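Local structure of DUF4848 domain-containing protein (Bacteroides thetaiotaomicron, 4LB8) at residues E20-D24 with G25-K29; V52-L55 with N56-F60; K84-F87 with D88-E92. The protein is of unknown function but probably carries a lipoprotein-type signal sequence, which would send it out of the cytoplasm and tether it to a membrane. All coordinates share one frame; numbering follows the deposited sequence.

From the N terminus the three contacts follow one another in series, each within a continuous stretch, and none nests in or crosses another. Contact 1 closes the tight turn of the hairpin formed by strands 19-22 and 27-30. Contact 2 ends helix 48-57, and its last residues fold back on that hairpin: Val21 CG2 lies 3.3 Å from Leu58 O, and the Phe60 ring reaches Gly25 and Ile28. Contact 3 spans the first turns of helix 84-98, with its centre about 33 Å from that of contact 2; helix 63-80 packs against both. The hairpin and the helices thus form a connected region, whose farther helix also meets the second subunit.

Contact 1 (E20-D24 with G25-K29); sequences EVIND and GTMIK
Ile22 and the selenomethionine Met27 face each other as a hydrogen-bonded pair of the antiparallel hairpin made by strands 19-22 and 27-30, their side chains lying side by side on the face that also carries Glu20 and Lys29. Ile22 N binds Met27 O at 2.7 Å. Ile22 O accepts the amide of Thr26 and, more weakly, that of Met27, so two residues oppose one in a classic beta bulge. The chain turns through Asn23, Asp24 and Gly25, all with positive phi. Thr26 OG1, held between its own backbone N and carbonyl carbon (chi1 66°), turns back and donates to Asn23 O at 2.5 Å from above the carbonyl plane, 37° out of it.

Traced outward, Met27 CB sits 3.7 Å from Ile22 CG1 and 3.8 Å from Asn23 ND2. Its CG keeps to the Ile22 side, 3.9 Å from CG1 of that residue. A bend at chi2 carries SE off the opposing strand, and a second at chi3 brings CE back to 4.2 Å from Asn23 ND2, in a side chain that also packs on Glu132 and Met134. With an alanine in place of Ile22, the neighbour alongside Met27 CB and CG is gone, and the selenomethionine chain would probably be freer to turn.

On the other face Val21 CG2 meets Ile28 CD1 at 3.9 Å, near the Phe60 ring. At the open end of the hairpin Glu20 OE1 comes 3.5 Å from Lys29 CD, but Lys29 NZ bonds to Gly136 O. The chemistry divides accordingly: backbone bonds set the shape of the hairpin, apolar contacts line both faces, and any attraction between Glu20 and Lys29 is probably no more than a distant electrostatic one.

Contact 2 (V52-L55 with N56-F60); sequences VSFL and NSLSF
From Val52 to Ser59 the backbone completes the last turns of helix 48-57 and leaves it through a Schellman motif, in which Phe60 N bonds to Leu55 O at 3.3 Å in an almost straight line (174°) and Ser59 N, inside it, bonds to Asn56 O. Ser59 has the positive phi that lets the chain reverse here. In the turn before, Ser53 O is gripped twice by one residue: Ser57 N reaches it at 2.9 Å and Ser57 OG at 2.8 Å, from opposite faces of the carbonyl plane. The hydroxyl therefore reinforces the ordinary helical bond and occupies the same acceptor.

The principal side-chain contact is a CH-pi interaction four residues apart. The two side chains meet at a slant, and Leu58 CD1 stands over one face of the Phe54 ring, 4.0 Å from its centroid and 26° off the normal. The methyl is displaced toward the rim, where Phe54 CE2 is its nearest ring atom at 3.6 Å. Phe54 swings CG opposite its backbone N (chi1 166°), which carries the ring along the helix toward Leu58.

Asn56 lies alongside Val52 and points the same way, its ND2 3.9 Å from Val52 CG1; Val52 also packs on Met64, Ile65 and Gln68 of helix 63-80. On the other side the end of the helix meets the N-terminal hairpin, with Phe54 against Ile19 and both Leu58 and Phe60 against Val21. The motif thus turns the chain from helix 48-57 toward helix 63-80 while keeping Phe60 near the helix it has just left: Leu55 CD2 approaches the edge of the Phe60 ring, near its plane, and comes 4.5 Å from Phe60 CD2.

Contact 3 (K84-F87 with D88-E92); sequences KAEF and DVLYE
The Phe87 and Tyr91 rings stand side by side, one turn apart on helix 84-98, with planes only 13° from parallel but slid so far that they barely overlap; their centroids are 5.1 Å apart. What covers one face of the Phe87 ring is Tyr91 CB, 4.0 Å from the centroid and 18° off the normal, a CH-pi contact displaced toward the rim. Phe87 CZ also reaches Tyr91 CG at 3.8 Å. In both residues the first torsion is near 180°, which sends the two rings the same way. Their backbones are linked as well, Tyr91 N bonding to Phe87 O in a nearly straight line. Phe204 of the second subunit stacks on the Phe87 ring, whereas Tyr91 OH bonds to Leu112 O of its own chain. Phe87 and Leu90 rest on Ile77 and Tyr91 on Leu74, which joins this helix to helix 63-80.

Next to the rings, Lys84 crosses Asp88 at a slant. A bend at chi2 brings Lys84 CD to 3.2 Å from Asp88 OD1, while NZ stays 4.1 Å from that oxygen, beyond a salt bridge. Glu86 runs alongside Leu90, with OE2 4.1 Å from Leu90 CD1, and its OE1 bonds to Ala82 N just ahead of the helix.

Apolar contacts therefore carry this site, where Phe204 of the second subunit meets both Phe87 and Lys84, and the Lys84-Asp88 pair probably adds only a loose electrostatic attraction.

Contact 1 (E20-D24 with G25-K29)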
loop_
_atom_site.group_PDB
_atom_site.type_symbol
_atom_site.label_atom_id
_atom_site.label_comp_id
_atom_site.label_asym_id
_atom_site.label_seq_id
_atom_site.Cartn_x
_atom_site.Cartn_y
_atom_site.Cartn_z
ATOM N N GLU A 20 45.432 2.063 -3.004
ATOM C CA GLU A 20 46.292 1.640 -4.100
ATOM C C GLU A 20 45.459 0.908 -5.144
ATOM O O GLU A 20 44.687 0.017 -4.797
ATOM C CB GLU A 20 47.411 0.743 -3.546
ATOM C CG GLU A 20 48.558 0.502 -4.502
ATOM C CD GLU A 20 49.560 -0.563 -4.089
ATOM O OE1 GLU A 20 49.487 -1.055 -2.938
ATOM O OE2 GLU A 20 50.424 -0.906 -4.928
ATOM N N VAL A 21 45.599 1.299 -6.414
ATOM C CA VAL A 21 44.909 0.644 -7.522
ATOM C C VAL A 21 45.917 -0.342 -8.123
ATOM O O VAL A 21 46.996 0.069 -8.565
ATOM C CB VAL A 21 44.283 1.600 -8.586
ATOM C CG1 VAL A 21 43.194 0.889 -9.375
ATOM C CG2 VAL A 21 43.733 2.886 -7.958
ATOM N N ILE A 22 45.597 -1.654 -8.068
ATOM C CA ILE A 22 46.492 -2.706 -8.556
ATOM C C ILE A 22 45.819 -3.516 -9.686
ATOM O O ILE A 22 44.723 -3.173 -10.130
ATOM C CB ILE A 22 46.986 -3.612 -7.375
ATOM C CG1 ILE A 22 45.855 -4.482 -6.759
ATOM C CG2 ILE A 22 47.718 -2.781 -6.307
ATOM C CD1 ILE A 22 46.330 -5.743 -5.953
ATOM N N ASN A 23 46.521 -4.569 -10.161
ATOM C CA ASN A 23 46.126 -5.528 -11.201
ATOM C C ASN A 23 45.662 -4.807 -12.483
ATOM O O ASN A 23 44.683 -5.202 -13.124
ATOM C CB ASN A 23 45.055 -6.494 -10.660
ATOM C CG ASN A 23 45.491 -7.283 -9.440
ATOM O OD1 ASN A 23 46.666 -7.286 -9.033
ATOM N ND2 ASN A 23 44.550 -7.989 -8.836
ATOM N N ASP A 24 46.395 -3.743 -12.841
ATOM C CA ASP A 24 46.178 -2.890 -14.012
ATOM C C ASP A 24 44.777 -2.249 -13.993
ATOM O O ASP A 24 43.978 -2.443 -14.915
ATOM C CB ASP A 24 46.458 -3.647 -15.330
ATOM C CG ASP A 24 47.839 -4.294 -15.378
ATOM O OD1 ASP A 24 48.851 -3.546 -15.358
ATOM O OD2 ASP A 24 47.908 -5.548 -15.419
ATOM N N GLY A 25 44.528 -1.477 -12.925
ATOM C CA GLY A 25 43.314 -0.702 -12.671
ATOM C C GLY A 25 42.040 -1.490 -12.464
ATOM O O GLY A 25 40.946 -0.940 -12.629
ATOM N N THR A 26 42.162 -2.773 -12.074
ATOM C CA THR A 26 41.026 -3.689 -11.891
ATOM C C THR A 26 40.807 -4.066 -10.412
ATOM O O THR A 26 39.914 -4.857 -10.111
ATOM C CB THR A 26 41.226 -4.953 -12.767
ATOM O OG1 THR A 26 42.346 -5.713 -12.304
ATOM C CG2 THR A 26 41.402 -4.621 -14.243
HETATM N N MSE A 27 41.602 -3.500 -9.493
HETATM C CA MSE A 27 41.482 -3.815 -8.077
HETATM C C MSE A 27 41.897 -2.644 -7.188
HETATM O O MSE A 27 42.967 -2.080 -7.389
HETATM C CB MSE A 27 42.358 -5.052 -7.753
HETATM C CG MSE A 27 42.177 -5.605 -6.330
HETATM SE SE MSE A 27 40.432 -6.454 -6.015
HETATM C CE MSE A 27 40.764 -8.046 -7.036
ATOM N N ILE A 28 41.076 -2.318 -6.176
ATOM C CA ILE A 28 41.391 -1.330 -5.132
ATOM C C ILE A 28 41.970 -2.118 -3.950
ATOM O O ILE A 28 41.366 -3.096 -3.512
ATOM C CB ILE A 28 40.167 -0.437 -4.714
ATOM C CG1 ILE A 28 39.805 0.615 -5.779
ATOM C CG2 ILE A 28 40.370 0.229 -3.343
ATOM C CD1 ILE A 28 40.649 1.917 -5.844
ATOM N N LYS A 29 43.138 -1.702 -3.453
ATOM C CA LYS A 29 43.774 -2.313 -2.294
ATOM C C LYS A 29 43.918 -1.259 -1.201
ATOM O O LYS A 29 44.411 -0.170 -1.465
ATOM C CB LYS A 29 45.138 -2.929 -2.667
ATOM C CG LYS A 29 45.890 -3.627 -1.523
ATOM C CD LYS A 29 47.385 -3.657 -1.814
ATOM C CE LYS A 29 48.143 -4.868 -1.292
ATOM N NZ LYS A 29 47.855 -6.116 -2.074
#

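Contact 2 (V52-L55 with N56-F60)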
loop_
_atom_site.group_PDB
_atom_site.type_symbol
_atom_site.label_atom_id
_atom_site.label_comp_id
_atom_site.label_asym_id
_atom_site.label_seq_id
_atom_site.Cartn_x
_atom_site.Cartn_y
_atom_site.Cartn_z
ATOM N N VAL A 52 32.861 10.895 -8.326
ATOM C CA VAL A 52 33.163 10.531 -9.713
ATOM C C VAL A 52 34.574 11.048 -10.052
ATOM O O VAL A 52 35.358 10.279 -10.602
ATOM C CB VAL A 52 32.085 11.019 -10.732
ATOM C CG1 VAL A 52 32.466 10.664 -12.165
ATOM C CG2 VAL A 52 30.709 10.444 -10.410
ATOM N N SER A 53 34.929 12.292 -9.634
ATOM C CA SER A 53 36.246 12.886 -9.884
ATOM C C SER A 53 37.353 12.242 -9.064
ATOM O O SER A 53 38.450 12.076 -9.597
ATOM C CB SER A 53 36.228 14.386 -9.633
ATOM O OG SER A 53 35.429 14.995 -10.633
ATOM N N PHE A 54 37.090 11.883 -7.786
ATOM C CA PHE A 54 38.076 11.220 -6.916
ATOM C C PHE A 54 38.405 9.826 -7.478
ATOM O O PHE A 54 39.559 9.398 -7.402
ATOM C CB PHE A 54 37.584 11.146 -5.450
ATOM C CG PHE A 54 38.356 10.213 -4.543
ATOM C CD1 PHE A 54 39.549 10.620 -3.949
ATOM C CD2 PHE A 54 37.900 8.922 -4.290
ATOM C CE1 PHE A 54 40.276 9.748 -3.125
ATOM C CE2 PHE A 54 38.633 8.049 -3.477
ATOM C CZ PHE A 54 39.809 8.471 -2.891
ATOM N N LEU A 55 37.399 9.144 -8.081
ATOM C CA LEU A 55 37.577 7.827 -8.701
ATOM C C LEU A 55 38.293 7.957 -10.050
ATOM O O LEU A 55 39.060 7.064 -10.411
ATOM C CB LEU A 55 36.232 7.084 -8.855
ATOM C CG LEU A 55 35.624 6.548 -7.549
ATOM C CD1 LEU A 55 34.184 6.165 -7.742
ATOM C CD2 LEU A 55 36.441 5.405 -6.971
ATOM N N ASN A 56 38.062 9.081 -10.774
ATOM C CA ASN A 56 38.727 9.390 -12.047
ATOM C C ASN A 56 40.196 9.672 -11.774
ATOM O O ASN A 56 41.044 9.248 -12.560
ATOM C CB ASN A 56 38.056 10.567 -12.783
ATOM C CG ASN A 56 36.640 10.323 -13.299
ATOM O OD1 ASN A 56 36.090 9.204 -13.262
ATOM N ND2 ASN A 56 35.993 11.393 -13.763
ATOM N N SER A 57 40.498 10.314 -10.608
ATOM C CA SER A 57 41.863 10.590 -10.111
ATOM C C SER A 57 42.654 9.305 -9.973
ATOM O O SER A 57 43.862 9.301 -10.220
ATOM C CB SER A 57 41.830 11.273 -8.742
ATOM O OG SER A 57 41.101 12.488 -8.743
ATOM N N LEU A 58 41.969 8.223 -9.539
ATOM C CA LEU A 58 42.550 6.910 -9.294
ATOM C C LEU A 58 42.544 5.999 -10.535
ATOM O O LEU A 58 43.005 4.861 -10.441
ATOM C CB LEU A 58 41.772 6.231 -8.162
ATOM C CG LEU A 58 41.938 6.817 -6.778
ATOM C CD1 LEU A 58 40.735 6.533 -5.959
ATOM C CD2 LEU A 58 43.161 6.227 -6.070
ATOM N N SER A 59 42.025 6.489 -11.685
ATOM C CA SER A 59 41.885 5.749 -12.956
ATOM C C SER A 59 41.249 4.345 -12.707
ATOM O O SER A 59 41.683 3.322 -13.266
ATOM C CB SER A 59 43.226 5.641 -13.678
ATOM O OG SER A 59 43.705 6.921 -14.055
ATOM N N PHE A 60 40.222 4.324 -11.836
ATOM C CA PHE A 60 39.518 3.113 -11.435
ATOM C C PHE A 60 38.003 3.247 -11.681
ATOM O O PHE A 60 37.372 4.170 -11.159
ATOM C CB PHE A 60 39.819 2.781 -9.952
ATOM C CG PHE A 60 39.149 1.523 -9.458
ATOM C CD1 PHE A 60 39.595 0.272 -9.865
ATOM C CD2 PHE A 60 38.031 1.590 -8.634
ATOM C CE1 PHE A 60 38.939 -0.889 -9.451
ATOM C CE2 PHE A 60 37.380 0.423 -8.217
ATOM C CZ PHE A 60 37.840 -0.806 -8.626
#

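Contact 3 (K84-F87 with D88-E92)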
loop_
_atom_site.group_PDB
_atom_site.type_symbol
_atom_site.label_atom_id
_atom_site.label_comp_id
_atom_site.label_asym_id
_atom_site.label_seq_id
_atom_site.Cartn_x
_atom_site.Cartn_y
_atom_site.Cartn_z
ATOM N N LYS A 84 6.491 1.530 -27.322
ATOM C CA LYS A 84 6.752 0.384 -26.441
ATOM C C LYS A 84 7.582 -0.705 -27.129
ATOM O O LYS A 84 8.579 -1.134 -26.554
ATOM C CB LYS A 84 5.427 -0.204 -25.897
ATOM C CG LYS A 84 5.524 -1.522 -25.082
ATOM C CD LYS A 84 6.474 -1.514 -23.859
ATOM C CE LYS A 84 6.021 -0.741 -22.639
ATOM N NZ LYS A 84 7.126 -0.608 -21.649
ATOM N N ALA A 85 7.202 -1.126 -28.345
ATOM C CA ALA A 85 7.915 -2.164 -29.101
ATOM C C ALA A 85 9.380 -1.807 -29.367
ATOM O O ALA A 85 10.213 -2.707 -29.377
ATOM C CB ALA A 85 7.207 -2.430 -30.416
ATOM N N GLU A 86 9.685 -0.508 -29.585
ATOM C CA GLU A 86 11.035 -0.001 -29.838
ATOM C C GLU A 86 11.835 0.023 -28.531
ATOM O O GLU A 86 13.017 -0.369 -28.511
ATOM C CB GLU A 86 10.987 1.394 -30.463
ATOM C CG GLU A 86 12.253 1.752 -31.217
ATOM C CD GLU A 86 12.527 3.235 -31.367
ATOM O OE1 GLU A 86 11.585 3.995 -31.695
ATOM O OE2 GLU A 86 13.703 3.630 -31.189
ATOM N N PHE A 87 11.176 0.478 -27.440
ATOM C CA PHE A 87 11.749 0.498 -26.101
ATOM C C PHE A 87 12.132 -0.928 -25.729
ATOM O O PHE A 87 13.282 -1.163 -25.356
ATOM C CB PHE A 87 10.763 1.105 -25.079
ATOM C CG PHE A 87 11.175 0.950 -23.633
ATOM C CD1 PHE A 87 12.109 1.808 -23.066
ATOM C CD2 PHE A 87 10.649 -0.067 -22.846
ATOM C CE1 PHE A 87 12.518 1.640 -21.743
ATOM C CE2 PHE A 87 11.058 -0.231 -21.524
ATOM C CZ PHE A 87 11.990 0.621 -20.982
ATOM N N ASP A 88 11.199 -1.890 -25.921
ATOM C CA ASP A 88 11.382 -3.316 -25.619
ATOM C C ASP A 88 12.630 -3.889 -26.276
ATOM O O ASP A 88 13.354 -4.648 -25.632
ATOM C CB ASP A 88 10.144 -4.133 -26.016
ATOM C CG ASP A 88 8.946 -3.931 -25.101
ATOM O OD1 ASP A 88 9.126 -3.369 -23.982
ATOM O OD2 ASP A 88 7.830 -4.350 -25.486
ATOM N N VAL A 89 12.918 -3.467 -27.523
ATOM C CA VAL A 89 14.096 -3.899 -28.266
ATOM C C VAL A 89 15.353 -3.315 -27.608
ATOM O O VAL A 89 16.324 -4.051 -27.408
ATOM C CB VAL A 89 13.996 -3.528 -29.767
ATOM C CG1 VAL A 89 15.275 -3.920 -30.525
ATOM C CG2 VAL A 89 12.777 -4.188 -30.397
ATOM N N LEU A 90 15.321 -1.998 -27.294
ATOM C CA LEU A 90 16.421 -1.258 -26.665
ATOM C C LEU A 90 16.716 -1.791 -25.259
ATOM O O LEU A 90 17.878 -2.077 -24.932
ATOM C CB LEU A 90 16.066 0.243 -26.566
ATOM C CG LEU A 90 16.356 1.148 -27.759
ATOM C CD1 LEU A 90 15.516 2.408 -27.689
ATOM C CD2 LEU A 90 17.810 1.555 -27.798
ATOM N N TYR A 91 15.644 -1.930 -24.443
ATOM C CA TYR A 91 15.704 -2.342 -23.046
ATOM C C TYR A 91 16.162 -3.803 -22.861
ATOM O O TYR A 91 16.724 -4.106 -21.808
ATOM C CB TYR A 91 14.350 -2.096 -22.364
ATOM C CG TYR A 91 14.357 -2.311 -20.868
ATOM C CD1 TYR A 91 15.086 -1.475 -20.023
ATOM C CD2 TYR A 91 13.606 -3.328 -20.291
ATOM C CE1 TYR A 91 15.092 -1.670 -18.640
ATOM C CE2 TYR A 91 13.582 -3.514 -18.910
ATOM C CZ TYR A 91 14.349 -2.703 -18.092
ATOM O OH TYR A 91 14.337 -2.934 -16.743
ATOM N N GLU A 92 15.944 -4.689 -23.861
ATOM C CA GLU A 92 16.401 -6.084 -23.806
ATOM C C GLU A 92 17.919 -6.123 -23.905
ATOM O O GLU A 92 18.573 -6.874 -23.165
ATOM C CB GLU A 92 15.771 -6.957 -24.912
ATOM C CG GLU A 92 14.418 -7.560 -24.545
ATOM C CD GLU A 92 14.356 -8.444 -23.309
ATOM O OE1 GLU A 92 14.956 -9.543 -23.339
ATOM O OE2 GLU A 92 13.682 -8.053 -22.325
#